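Local coordinates for GDSL-like protein (PDB 7BXD) that probably cleaves acyl ester bonds as a GDSL-type hydrolase of the SGNH superfamily, at residues F110-P115 with K161-S166; M150-T155 with A178-M183; S56-L61 with H231-G236; F70-S75 with V88-G93. One frame throughout, in Å; residues are numbered along the deposited sequence.

Contact 1. Residues F110-P115 with K161-S166; sequences FSRNVP and KDIPAS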
loop_
_atom_site.group_PDB
_atom_site.type_symbol
_atom_site.label_atom_id
_atom_site.label_comp_id
_atom_site.label_asym_id
_atom_site.label_seq_id
_atom_site.Cartn_x
_atom_site.Cartn_y
_atom_site.Cartn_z
ATOM N N PHE A 110 -10.879 3.402 -0.467
ATOM C CA PHE A 110 -11.982 3.142 0.443
ATOM C C PHE A 110 -12.489 4.457 1.043
ATOM O O PHE A 110 -13.678 4.773 0.977
ATOM C CB PHE A 110 -11.482 2.198 1.540
ATOM C CG PHE A 110 -12.330 2.208 2.799
ATOM C CD1 PHE A 110 -13.685 1.845 2.760
ATOM C CD2 PHE A 110 -11.760 2.569 4.007
ATOM C CE1 PHE A 110 -14.444 1.850 3.933
ATOM C CE2 PHE A 110 -12.514 2.576 5.168
ATOM C CZ PHE A 110 -13.862 2.220 5.129
ATOM N N SER A 111 -11.591 5.249 1.642
ATOM C CA SER A 111 -12.032 6.405 2.416
ATOM C C SER A 111 -12.558 7.535 1.540
ATOM O O SER A 111 -13.351 8.355 2.024
ATOM C CB SER A 111 -10.923 6.888 3.360
ATOM O OG SER A 111 -9.874 7.526 2.668
ATOM N N ARG A 112 -12.127 7.622 0.280
ATOM C CA ARG A 112 -12.557 8.686 -0.620
ATOM C C ARG A 112 -13.454 8.177 -1.744
ATOM O O ARG A 112 -13.582 8.831 -2.775
ATOM C CB ARG A 112 -11.350 9.488 -1.133
ATOM C CG ARG A 112 -10.481 10.059 -0.022
ATOM C CD ARG A 112 -11.307 10.884 0.943
ATOM N NE ARG A 112 -10.463 11.713 1.793
ATOM C CZ ARG A 112 -10.812 12.127 3.003
ATOM N NH1 ARG A 112 -11.987 11.775 3.506
ATOM N NH2 ARG A 112 -9.982 12.878 3.714
ATOM N N ASN A 113 -14.123 7.037 -1.547
ATOM C CA ASN A 113 -15.293 6.681 -2.349
ATOM C C ASN A 113 -14.959 6.451 -3.822
ATOM O O ASN A 113 -15.648 6.921 -4.721
ATOM C CB ASN A 113 -16.393 7.716 -2.124
ATOM C CG ASN A 113 -16.730 7.782 -0.680
ATOM O OD1 ASN A 113 -17.160 6.783 -0.113
ATOM N ND2 ASN A 113 -16.469 8.915 -0.035
ATOM N N VAL A 114 -13.895 5.706 -4.068
ATOM C CA VAL A 114 -13.643 5.204 -5.427
ATOM C C VAL A 114 -14.649 4.096 -5.730
ATOM O O VAL A 114 -14.769 3.137 -4.940
ATOM C CB VAL A 114 -12.203 4.676 -5.517
ATOM C CG1 VAL A 114 -12.010 3.787 -6.739
ATOM C CG2 VAL A 114 -11.248 5.853 -5.522
ATOM N N PRO A 115 -15.396 4.180 -6.829
ATOM C CA PRO A 115 -16.319 3.089 -7.169
ATOM C C PRO A 115 -15.582 1.760 -7.295
ATOM O O PRO A 115 -14.489 1.684 -7.861
ATOM C CB PRO A 115 -16.914 3.535 -8.512
ATOM C CG PRO A 115 -16.735 5.045 -8.547
ATOM C CD PRO A 115 -15.396 5.241 -7.852
ATOM N N LYS A 161 -11.022 14.330 9.332
ATOM C CA LYS A 161 -10.702 14.332 7.917
ATOM C C LYS A 161 -11.703 13.529 7.108
ATOM O O LYS A 161 -11.446 13.258 5.936
ATOM C CB LYS A 161 -9.278 13.816 7.671
ATOM C CG LYS A 161 -8.206 14.411 8.592
ATOM C CD LYS A 161 -7.973 15.885 8.309
ATOM C CE LYS A 161 -6.629 16.346 8.863
ATOM N NZ LYS A 161 -6.230 17.656 8.289
ATOM N N ASP A 162 -12.849 13.170 7.699
ATOM C CA ASP A 162 -13.888 12.386 7.006
ATOM C C ASP A 162 -13.355 11.036 6.511
ATOM O O ASP A 162 -13.767 10.528 5.464
ATOM C CB ASP A 162 -14.594 13.185 5.893
ATOM C CG ASP A 162 -15.843 12.471 5.338
ATOM O OD1 ASP A 162 -16.072 12.525 4.111
ATOM O OD2 ASP A 162 -16.589 11.842 6.120
ATOM N N ILE A 163 -12.457 10.429 7.275
ATOM C CA ILE A 163 -11.905 9.115 6.943
ATOM C C ILE A 163 -12.598 8.076 7.825
ATOM O O ILE A 163 -12.438 8.125 9.053
ATOM C CB ILE A 163 -10.381 9.095 7.147
ATOM C CG1 ILE A 163 -9.724 10.121 6.192
ATOM C CG2 ILE A 163 -9.857 7.670 6.970
ATOM C CD1 ILE A 163 -8.257 10.338 6.368
ATOM N N PRO A 164 -13.337 7.124 7.257
ATOM C CA PRO A 164 -14.006 6.102 8.080
ATOM C C PRO A 164 -13.021 5.073 8.620
ATOM O O PRO A 164 -11.938 4.849 8.062
ATOM C CB PRO A 164 -14.988 5.437 7.107
ATOM C CG PRO A 164 -14.489 5.759 5.753
ATOM C CD PRO A 164 -13.610 6.963 5.818
ATOM N N ALA A 165 -13.399 4.453 9.740
ATOM C CA ALA A 165 -12.678 3.277 10.210
ATOM C C ALA A 165 -12.931 2.102 9.269
ATOM O O ALA A 165 -13.911 2.062 8.523
ATOM C CB ALA A 165 -13.171 2.882 11.600
ATOM N N SER A 166 -12.064 1.091 9.353
ATOM C CA SER A 166 -12.111 0.008 8.364
ATOM C C SER A 166 -13.434 -0.711 8.365
ATOM O O SER A 166 -13.863 -1.245 7.308
ATOM C CB SER A 166 -11.004 -1.000 8.703
ATOM O OG SER A 166 -9.739 -0.426 8.479
HETATM O O HOH W 1 -14.274 10.963 2.474
#
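Lys161 meets Arg112 through its backbone carbonyl, which takes two donors from one guanidinium. Arg112 NH2 bonds Lys161 O at 2.7 Å and Arg112 NH1 bonds the same oxygen at 2.9 Å, both within the carbonyl plane and almost exactly in the plane of the guanidinium. A bend at chi2 (-54°) swings the arginine chain round to present this end-on pair of nitrogens, and the double grip fixes the rotation of the flat group. At Asp162 the backbone takes a left-handed conformation, and with Ile163 it forms a G1 beta bulge. The carboxylate is not salt-bridged to Arg112: OD1 of Asp162 stands 4.2 Å from Arg112 NH1. Between them sits a water that accepts from Arg112 NH1 at 2.6 Å and lies within bonding distance of Ser111 O and Asp162 OD1. Ile163 approaches over one face of the guanidinium with CG1, while its CG2 packs on Ser111 CB. A lysine in place of Arg112 would probably lose the paired grip on the Lys161 carbonyl and the flat surface over Ile163 CG1. Helix 107-111 carries most of what appears to be the GxND block of SGNH hydrolases, and Phe110 and Ser111, which come directly after that motif, are the residues the 161-166 loop covers. Pro164 lies against them, CD meeting Ser111 CB at 3.6 Å and CG approaching Phe110 CZ, also at 3.6 Å. The carbonyl oxygen of Ala165 comes to the ring edge of Phe110, 3.4 Å from CZ, and Ser166 O follows more distantly.

Contact 2. Residues M150-T155 with A178-M183; sequences MTPCKT and AYVRAM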
loop_
_atom_site.group_PDB
_atom_site.type_symbol
_atom_site.label_atom_id
_atom_site.label_comp_id
_atom_site.label_asym_id
_atom_site.label_seq_id
_atom_site.Cartn_x
_atom_site.Cartn_y
_atom_site.Cartn_z
ATOM N N MET A 150 0.691 -5.542 -1.284
ATOM C CA MET A 150 0.387 -5.593 0.143
ATOM C C MET A 150 -0.968 -4.955 0.360
ATOM O O MET A 150 -1.212 -3.829 -0.077
ATOM C CB MET A 150 1.472 -4.868 0.979
ATOM C CG MET A 150 2.869 -5.335 0.595
ATOM S SD MET A 150 4.138 -5.097 1.857
ATOM C CE MET A 150 4.102 -3.304 2.006
ATOM N N THR A 151 -1.871 -5.679 1.002
ATOM C CA THR A 151 -3.208 -5.137 1.233
ATOM C C THR A 151 -3.136 -3.955 2.203
ATOM O O THR A 151 -2.255 -3.907 3.070
ATOM C CB THR A 151 -4.129 -6.227 1.765
ATOM O OG1 THR A 151 -3.503 -6.781 2.932
ATOM C CG2 THR A 151 -4.396 -7.325 0.735
ATOM N N PRO A 152 -4.049 -2.991 2.063
ATOM C CA PRO A 152 -3.978 -1.777 2.893
ATOM C C PRO A 152 -4.255 -2.080 4.347
ATOM O O PRO A 152 -5.184 -2.835 4.683
ATOM C CB PRO A 152 -5.088 -0.880 2.302
ATOM C CG PRO A 152 -6.042 -1.851 1.598
ATOM C CD PRO A 152 -5.110 -2.914 1.042
ATOM N N CYS A 153 -3.446 -1.466 5.240
ATOM C CA CYS A 153 -3.635 -1.711 6.665
ATOM C C CYS A 153 -4.982 -1.175 7.149
ATOM O O CYS A 153 -5.566 -0.242 6.580
ATOM C CB CYS A 153 -2.511 -1.055 7.473
ATOM S SG CYS A 153 -0.949 -1.967 7.247
ATOM N N LYS A 154 -5.444 -1.729 8.269
ATOM C CA LYS A 154 -6.639 -1.210 8.924
ATOM C C LYS A 154 -6.396 0.182 9.518
ATOM O O LYS A 154 -5.260 0.609 9.776
ATOM C CB LYS A 154 -7.104 -2.180 10.004
ATOM C CG LYS A 154 -7.681 -3.457 9.387
ATOM C CD LYS A 154 -8.430 -4.307 10.400
ATOM C CE LYS A 154 -9.176 -5.513 9.796
ATOM N NZ LYS A 154 -8.218 -6.575 9.344
ATOM N N THR A 155 -7.511 0.868 9.754
ATOM C CA THR A 155 -7.537 2.171 10.397
ATOM C C THR A 155 -8.727 2.212 11.337
ATOM O O THR A 155 -9.795 1.652 11.054
ATOM C CB THR A 155 -7.632 3.314 9.376
ATOM O OG1 THR A 155 -7.737 4.570 10.064
ATOM C CG2 THR A 155 -8.790 3.215 8.397
ATOM N N ALA A 178 -14.318 -4.838 1.300
ATOM C CA ALA A 178 -14.707 -5.011 -0.100
ATOM C C ALA A 178 -13.544 -4.654 -1.021
ATOM O O ALA A 178 -13.358 -5.279 -2.080
ATOM C CB ALA A 178 -15.931 -4.143 -0.419
ATOM N N TYR A 179 -12.806 -3.580 -0.684
ATOM C CA TYR A 179 -11.650 -3.181 -1.477
ATOM C C TYR A 179 -10.532 -4.221 -1.353
ATOM O O TYR A 179 -9.872 -4.559 -2.351
ATOM C CB TYR A 179 -11.167 -1.777 -1.061
ATOM C CG TYR A 179 -12.157 -0.690 -1.417
ATOM C CD1 TYR A 179 -13.297 -0.468 -0.621
ATOM C CD2 TYR A 179 -11.984 0.072 -2.563
ATOM C CE1 TYR A 179 -14.227 0.500 -0.976
ATOM C CE2 TYR A 179 -12.926 1.050 -2.939
ATOM C CZ TYR A 179 -14.051 1.250 -2.134
ATOM O OH TYR A 179 -14.987 2.207 -2.440
ATOM N N VAL A 180 -10.290 -4.727 -0.142
ATOM C CA VAL A 180 -9.282 -5.770 0.031
ATOM C C VAL A 180 -9.623 -6.992 -0.815
ATOM O O VAL A 180 -8.763 -7.550 -1.504
ATOM C CB VAL A 180 -9.103 -6.120 1.524
ATOM C CG1 VAL A 180 -8.146 -7.265 1.684
ATOM C CG2 VAL A 180 -8.587 -4.874 2.313
ATOM N N ARG A 181 -10.885 -7.430 -0.777
ATOM C CA ARG A 181 -11.287 -8.600 -1.562
ATOM C C ARG A 181 -11.068 -8.344 -3.031
ATOM O O ARG A 181 -10.611 -9.231 -3.765
ATOM C CB ARG A 181 -12.757 -8.912 -1.277
ATOM C CG ARG A 181 -12.980 -9.693 -0.003
ATOM C CD ARG A 181 -14.400 -10.325 0.045
ATOM N NE ARG A 181 -15.471 -9.359 -0.221
ATOM C CZ ARG A 181 -16.032 -8.565 0.685
ATOM N NH1 ARG A 181 -15.650 -8.616 1.954
ATOM N NH2 ARG A 181 -16.986 -7.718 0.314
ATOM N N ALA A 182 -11.418 -7.145 -3.502
ATOM C CA ALA A 182 -11.220 -6.836 -4.926
ATOM C C ALA A 182 -9.736 -6.954 -5.290
ATOM O O ALA A 182 -9.370 -7.528 -6.328
ATOM C CB ALA A 182 -11.734 -5.432 -5.220
ATOM N N MET A 183 -8.857 -6.386 -4.455
ATOM C CA MET A 183 -7.422 -6.480 -4.705
ATOM C C MET A 183 -6.984 -7.927 -4.770
ATOM O O MET A 183 -6.232 -8.316 -5.673
ATOM C CB MET A 183 -6.664 -5.753 -3.592
ATOM C CG MET A 183 -5.139 -5.840 -3.757
ATOM S SD MET A 183 -4.234 -4.911 -2.498
ATOM C CE MET A 183 -4.530 -3.250 -3.036
#
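Thr151 and Pro152 open the long connection of a beta-alpha-beta crossover: the chain leaves strand 146-150 of the central parallel sheet, passes through an extended loop, and returns along helix 176-189 towards the edge strand 194-195. Here the start of the loop packs on the helix it later feeds, almost wholly through carbon and sulfur. Val180 spreads its two methyls over neighbouring residues. CG1 meets Thr151 CG2 at 3.9 Å, the side chains crossing at about a right angle, and CG2 touches Pro152 CG at 4.0 Å, valine and proline sliding past each other in opposite directions. An alanine at Val180 would keep neither branch and is likely to open a gap beside Thr151 and Pro152 in this buried layer. The methyl of Thr151 faces the helix while its hydroxyl is employed on another side, where OG1 hydrogen-bonds Asp196 OD1 and Tyr198 N near the last strand. One polar side chain thus serves two layers, ending in carbon where it meets helix 176-189 and in oxygen where it meets Asp196 and the start of helix 197-200. Met183, one turn after Val180, supplies the remaining surface. Its chain runs straight out, with CG anti to the backbone N (chi1 178°) and chi2 likewise extended, which carries the sulfur to the backbone: SD lies 3.9 Å from Thr151 CA and 4.0 Å from Met150 O. The last torsion then folds (chi3 -73°), bringing the terminal methyl CE to 4.1 Å from Pro152 CD.

Contact 3. Residues S56-L61 with H231-G236; sequences SHLGAL and HRIAAG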
loop_
_atom_site.group_PDB
_atom_site.type_symbol
_atom_site.label_atom_id
_atom_site.label_comp_id
_atom_site.label_asym_id
_atom_site.label_seq_id
_atom_site.Cartn_x
_atom_site.Cartn_y
_atom_site.Cartn_z
ATOM N N SER A 56 12.915 2.843 5.065
ATOM C CA SER A 56 14.265 3.193 5.530
ATOM C C SER A 56 14.902 2.082 6.354
ATOM O O SER A 56 16.129 2.094 6.547
ATOM C CB SER A 56 14.230 4.485 6.359
ATOM O OG SER A 56 13.615 4.269 7.624
ATOM N N HIS A 57 14.100 1.142 6.859
ATOM C CA HIS A 57 14.598 0.028 7.654
ATOM C C HIS A 57 14.736 -1.248 6.835
ATOM O O HIS A 57 15.457 -2.166 7.238
ATOM C CB HIS A 57 13.613 -0.270 8.802
ATOM C CG HIS A 57 13.422 0.862 9.753
ATOM N ND1 HIS A 57 14.260 1.069 10.822
ATOM C CD2 HIS A 57 12.472 1.828 9.813
ATOM C CE1 HIS A 57 13.851 2.136 11.487
ATOM N NE2 HIS A 57 12.763 2.611 10.902
ATOM N N LEU A 58 14.020 -1.352 5.726
ATOM C CA LEU A 58 13.824 -2.646 5.092
ATOM C C LEU A 58 15.124 -3.185 4.493
ATOM O O LEU A 58 15.377 -4.397 4.541
ATOM C CB LEU A 58 12.744 -2.509 4.012
ATOM C CG LEU A 58 12.451 -3.813 3.291
ATOM C CD1 LEU A 58 11.909 -4.913 4.224
ATOM C CD2 LEU A 58 11.470 -3.546 2.149
ATOM N N GLY A 59 15.951 -2.320 3.889
ATOM C CA GLY A 59 17.134 -2.818 3.185
ATOM C C GLY A 59 18.049 -3.616 4.096
ATOM O O GLY A 59 18.520 -4.702 3.742
ATOM N N ALA A 60 18.315 -3.082 5.286
ATOM C CA ALA A 60 19.197 -3.778 6.216
ATOM C C ALA A 60 18.567 -5.067 6.702
ATOM O O ALA A 60 19.270 -6.063 6.902
ATOM C CB ALA A 60 19.540 -2.872 7.395
ATOM N N LEU A 61 17.242 -5.082 6.875
ATOM C CA LEU A 61 16.572 -6.292 7.345
ATOM C C LEU A 61 16.663 -7.411 6.325
ATOM O O LEU A 61 16.547 -8.593 6.686
ATOM C CB LEU A 61 15.104 -6.005 7.691
ATOM C CG LEU A 61 14.868 -5.121 8.914
ATOM C CD1 LEU A 61 13.407 -4.689 8.994
ATOM C CD2 LEU A 61 15.326 -5.818 10.207
ATOM N N HIS A 231 9.636 -4.779 10.013
ATOM C CA HIS A 231 9.957 -6.162 10.344
ATOM C C HIS A 231 8.910 -7.117 9.790
ATOM O O HIS A 231 9.256 -8.193 9.256
ATOM C CB HIS A 231 10.101 -6.302 11.857
ATOM C CG HIS A 231 11.410 -5.786 12.384
ATOM N ND1 HIS A 231 12.429 -6.607 12.816
ATOM C CD2 HIS A 231 11.878 -4.519 12.506
ATOM C CE1 HIS A 231 13.455 -5.870 13.212
ATOM N NE2 HIS A 231 13.150 -4.600 13.033
ATOM N N ARG A 232 7.630 -6.763 9.919
ATOM C CA ARG A 232 6.574 -7.627 9.384
ATOM C C ARG A 232 6.664 -7.732 7.865
ATOM O O ARG A 232 6.467 -8.815 7.291
ATOM C CB ARG A 232 5.196 -7.105 9.816
ATOM C CG ARG A 232 4.018 -7.909 9.264
ATOM C CD ARG A 232 3.947 -9.284 9.901
ATOM N NE ARG A 232 2.951 -10.169 9.301
ATOM C CZ ARG A 232 3.167 -10.970 8.266
ATOM N NH1 ARG A 232 4.338 -10.967 7.666
ATOM N NH2 ARG A 232 2.197 -11.797 7.833
ATOM N N ILE A 233 6.954 -6.616 7.198
ATOM C CA ILE A 233 7.081 -6.602 5.745
ATOM C C ILE A 233 8.279 -7.436 5.311
ATOM O O ILE A 233 8.198 -8.194 4.339
ATOM C CB ILE A 233 7.143 -5.152 5.231
ATOM C CG1 ILE A 233 5.812 -4.448 5.448
ATOM C CG2 ILE A 233 7.611 -5.108 3.791
ATOM C CD1 ILE A 233 5.871 -2.928 5.309
ATOM N N ALA A 234 9.407 -7.315 6.015
ATOM C CA ALA A 234 10.562 -8.134 5.666
ATOM C C ALA A 234 10.216 -9.613 5.739
ATOM O O ALA A 234 10.600 -10.392 4.855
ATOM C CB ALA A 234 11.734 -7.778 6.578
ATOM N N ALA A 235 9.534 -10.031 6.807
ATOM C CA ALA A 235 9.169 -11.443 6.925
ATOM C C ALA A 235 8.253 -11.838 5.780
ATOM O O ALA A 235 8.398 -12.934 5.209
ATOM C CB ALA A 235 8.497 -11.694 8.278
ATOM N N GLY A 236 7.303 -10.961 5.435
ATOM C CA GLY A 236 6.388 -11.267 4.358
ATOM C C GLY A 236 7.074 -11.402 3.020
ATOM O O GLY A 236 6.732 -12.281 2.226
#
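Leu58 of helix 55-61 bears on segment 231-236 with a single branch. Its CD1 lies 3.7 Å from Ala234 CB, and the same methyl brushes Ile233 CG2 at 4.3 Å. The torsion responsible places CG opposite the backbone N (chi1 -180°), turning the end of the side chain in towards the partner helix although its first bond runs alongside. One turn on, Leu61 straddles a larger patch. Its CB touches Ala234 CB at 4.0 Å, so that the small alanine fits between two leucines of successive turns. The methyls of Leu61 reach on to His231: CD2 stands over one face of the imidazole in a CH-pi contact, 3.9 Å from the ring centroid and 3.5 Å from CE1, displaced towards the rim. CD1 meets the same ring near CD2 of His231. The imidazole also has a weak hydrogen bond between NE2 and Glu227 OE2 on its own helix. Around this seam Leu237 packs on Leu58, and Trp54 and Leu197 on Ile233, while Leu61 and His231 lie at the surface. The two helical segments approach to 9.4 Å and cross at -45°; helix 55-61 leads into the edge strand 66-71, and helix 223-240, the last helix of the chain, packs against helix 55-61.

Contact 4. Residues F70-S75 with V88-G93; sequences FGIKGS and VERLDG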
loop_
_atom_site.group_PDB
_atom_site.type_symbol
_atom_site.label_atom_id
_atom_site.label_comp_id
_atom_site.label_asym_id
_atom_site.label_seq_id
_atom_site.Cartn_x
_atom_site.Cartn_y
_atom_site.Cartn_z
ATOM N N PHE A 70 8.680 5.401 -3.334
ATOM C CA PHE A 70 7.765 6.118 -4.216
ATOM C C PHE A 70 6.383 6.180 -3.556
ATOM O O PHE A 70 5.361 5.783 -4.126
ATOM C CB PHE A 70 7.723 5.491 -5.620
ATOM C CG PHE A 70 8.972 5.744 -6.419
ATOM C CD1 PHE A 70 9.081 6.874 -7.216
ATOM C CD2 PHE A 70 10.064 4.873 -6.350
ATOM C CE1 PHE A 70 10.255 7.105 -7.953
ATOM C CE2 PHE A 70 11.227 5.109 -7.097
ATOM C CZ PHE A 70 11.301 6.216 -7.914
ATOM N N GLY A 71 6.351 6.679 -2.325
ATOM C CA GLY A 71 5.103 6.938 -1.643
ATOM C C GLY A 71 4.709 8.397 -1.794
ATOM O O GLY A 71 5.563 9.290 -1.720
ATOM N N ILE A 72 3.401 8.647 -1.966
ATOM C CA ILE A 72 2.826 9.992 -2.076
ATOM C C ILE A 72 1.593 10.073 -1.178
ATOM O O ILE A 72 0.656 9.265 -1.304
ATOM C CB ILE A 72 2.477 10.351 -3.537
ATOM C CG1 ILE A 72 3.757 10.522 -4.357
ATOM C CG2 ILE A 72 1.557 11.579 -3.639
ATOM C CD1 ILE A 72 4.621 11.759 -3.984
ATOM N N LYS A 73 1.604 11.052 -0.264
ATOM C CA LYS A 73 0.458 11.288 0.609
ATOM C C LYS A 73 -0.812 11.587 -0.185
ATOM O O LYS A 73 -0.791 12.337 -1.160
ATOM C CB LYS A 73 0.749 12.435 1.563
ATOM C CG LYS A 73 1.791 12.078 2.627
ATOM C CD LYS A 73 2.015 13.243 3.596
ATOM C CE LYS A 73 2.582 14.402 2.862
ATOM N NZ LYS A 73 3.947 14.241 2.458
ATOM N N GLY A 74 -1.937 11.019 0.265
ATOM C CA GLY A 74 -3.231 11.284 -0.341
ATOM C C GLY A 74 -3.551 10.446 -1.557
ATOM O O GLY A 74 -4.684 10.518 -2.050
ATOM N N SER A 75 -2.620 9.626 -2.050
ATOM C CA SER A 75 -2.807 8.961 -3.335
ATOM C C SER A 75 -3.766 7.767 -3.232
ATOM O O SER A 75 -3.613 6.892 -2.365
ATOM C CB SER A 75 -1.433 8.504 -3.847
ATOM O OG SER A 75 -1.537 7.871 -5.124
ATOM N N VAL A 88 -2.291 4.920 -10.630
ATOM C CA VAL A 88 -2.371 4.758 -12.080
ATOM C C VAL A 88 -1.652 5.913 -12.777
ATOM O O VAL A 88 -0.886 5.696 -13.719
ATOM C CB VAL A 88 -3.845 4.660 -12.518
ATOM C CG1 VAL A 88 -3.991 4.824 -14.041
ATOM C CG2 VAL A 88 -4.458 3.334 -12.041
ATOM N N GLU A 89 -1.910 7.158 -12.333
ATOM C CA GLU A 89 -1.314 8.324 -12.972
ATOM C C GLU A 89 0.183 8.435 -12.704
ATOM O O GLU A 89 0.930 8.960 -13.548
ATOM C CB GLU A 89 -2.049 9.584 -12.538
ATOM C CG GLU A 89 -3.423 9.740 -13.173
ATOM C CD GLU A 89 -4.365 10.635 -12.381
ATOM O OE1 GLU A 89 -4.589 10.381 -11.173
ATOM O OE2 GLU A 89 -4.943 11.588 -12.987
ATOM N N ARG A 90 0.639 7.989 -11.518
ATOM C CA ARG A 90 2.041 8.130 -11.128
ATOM C C ARG A 90 2.937 7.044 -11.713
ATOM O O ARG A 90 4.166 7.207 -11.702
ATOM C CB ARG A 90 2.189 8.097 -9.597
ATOM C CG ARG A 90 1.652 9.369 -8.916
ATOM C CD ARG A 90 2.189 9.433 -7.485
ATOM N NE ARG A 90 1.486 8.430 -6.707
ATOM C CZ ARG A 90 2.000 7.521 -5.851
ATOM N NH1 ARG A 90 3.308 7.375 -5.610
ATOM N NH2 ARG A 90 1.143 6.749 -5.220
ATOM N N LEU A 91 2.373 5.910 -12.160
ATOM C CA LEU A 91 3.215 4.739 -12.427
ATOM C C LEU A 91 4.319 5.036 -13.455
ATOM O O LEU A 91 5.474 4.612 -13.290
ATOM C CB LEU A 91 2.339 3.567 -12.871
ATOM C CG LEU A 91 3.083 2.318 -13.335
ATOM C CD1 LEU A 91 3.964 1.753 -12.245
ATOM C CD2 LEU A 91 2.057 1.291 -13.793
ATOM N N ASP A 92 3.979 5.720 -14.554
ATOM C CA ASP A 92 4.969 5.858 -15.610
ATOM C C ASP A 92 6.177 6.664 -15.163
ATOM O O ASP A 92 7.253 6.549 -15.782
ATOM C CB ASP A 92 4.374 6.541 -16.849
ATOM C CG ASP A 92 5.210 6.325 -18.118
ATOM O OD1 ASP A 92 5.380 5.151 -18.529
ATOM O OD2 ASP A 92 5.665 7.320 -18.722
ATOM N N GLY A 93 6.030 7.474 -14.105
ATOM C CA GLY A 93 7.101 8.304 -13.587
ATOM C C GLY A 93 7.957 7.691 -12.502
ATOM O O GLY A 93 8.867 8.372 -12.002
#
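Arg90 drives its guanidinium into the bend that follows strand 66-71, and nearly all the close contact belongs to this one side chain. NH1 donates to Phe70 O at 3.0 Å, the carbonyl oxygen lying in the guanidinium plane although the donor stands well above the plane of the carbonyl. NH2 donates to Ser75 OG at 2.9 Å, somewhat tilted from the plane. Ile72 covers one face: its CB sits 3.6 Å above the guanidinium plane towards the rim, and CG1 comes within 3.4 Å of NH1. A fold at chi3 (-73°) turns the end of the arginine so that two nitrogens span the bend. Further carbonyls complete the grip, NE bonding Asp85 O and NH2 also Gly35 O, with Phe87 adding a cation-pi contact. Ser75 holds its hydroxyl opposite the backbone N (chi1 -179°), where OG also bonds Asp85 O, its strongest polar partner. The other end of the interface is looser. Phe70 merely approaches Gly93, with CE1 4.5 Å from the carbonyl oxygen, and Gly93 itself is exposed. What Arg90 braces is a type II turn from Ile72 to Ser75, with Gly74 at a positive phi that a side chain would not tolerate. Gly74 N makes a weak hydrogen bond to OG of Ser37, the serine of the GDS signature, and Ser75 O accepts from Asn108 ND2. Such a glycine turn after the second strand is consistent with the block II glycine of SGNH hydrolases, whose backbone N-H lines the oxyanion hole in relatives.

Along the chain contact 3 embraces the other three: helix 55-61 comes first and helix 223-240 last, with contact 4 closing before the interleaved contacts 1 and 2 begin. Contacts 1 and 2, with centres 12 Å apart, touch through two probable hydrogen bonds: Val114 O with Tyr179 OH ties the chain after helix 107-111 to helix 176-189, and Ser166 OG with Thr155 N joins two parts of the loop after strand 146-150. Contact 2 also reaches contact 3, where Met150 CE meets Ile233 CD1. Contact 4 touches none of them, its nearest atoms being about 6 Å from contact 1. Contacts 1 and 3, whose centres lie about 28 Å apart, flank the chain's centre; the set spreads around one parallel sheet, consistent with an SGNH-type fold.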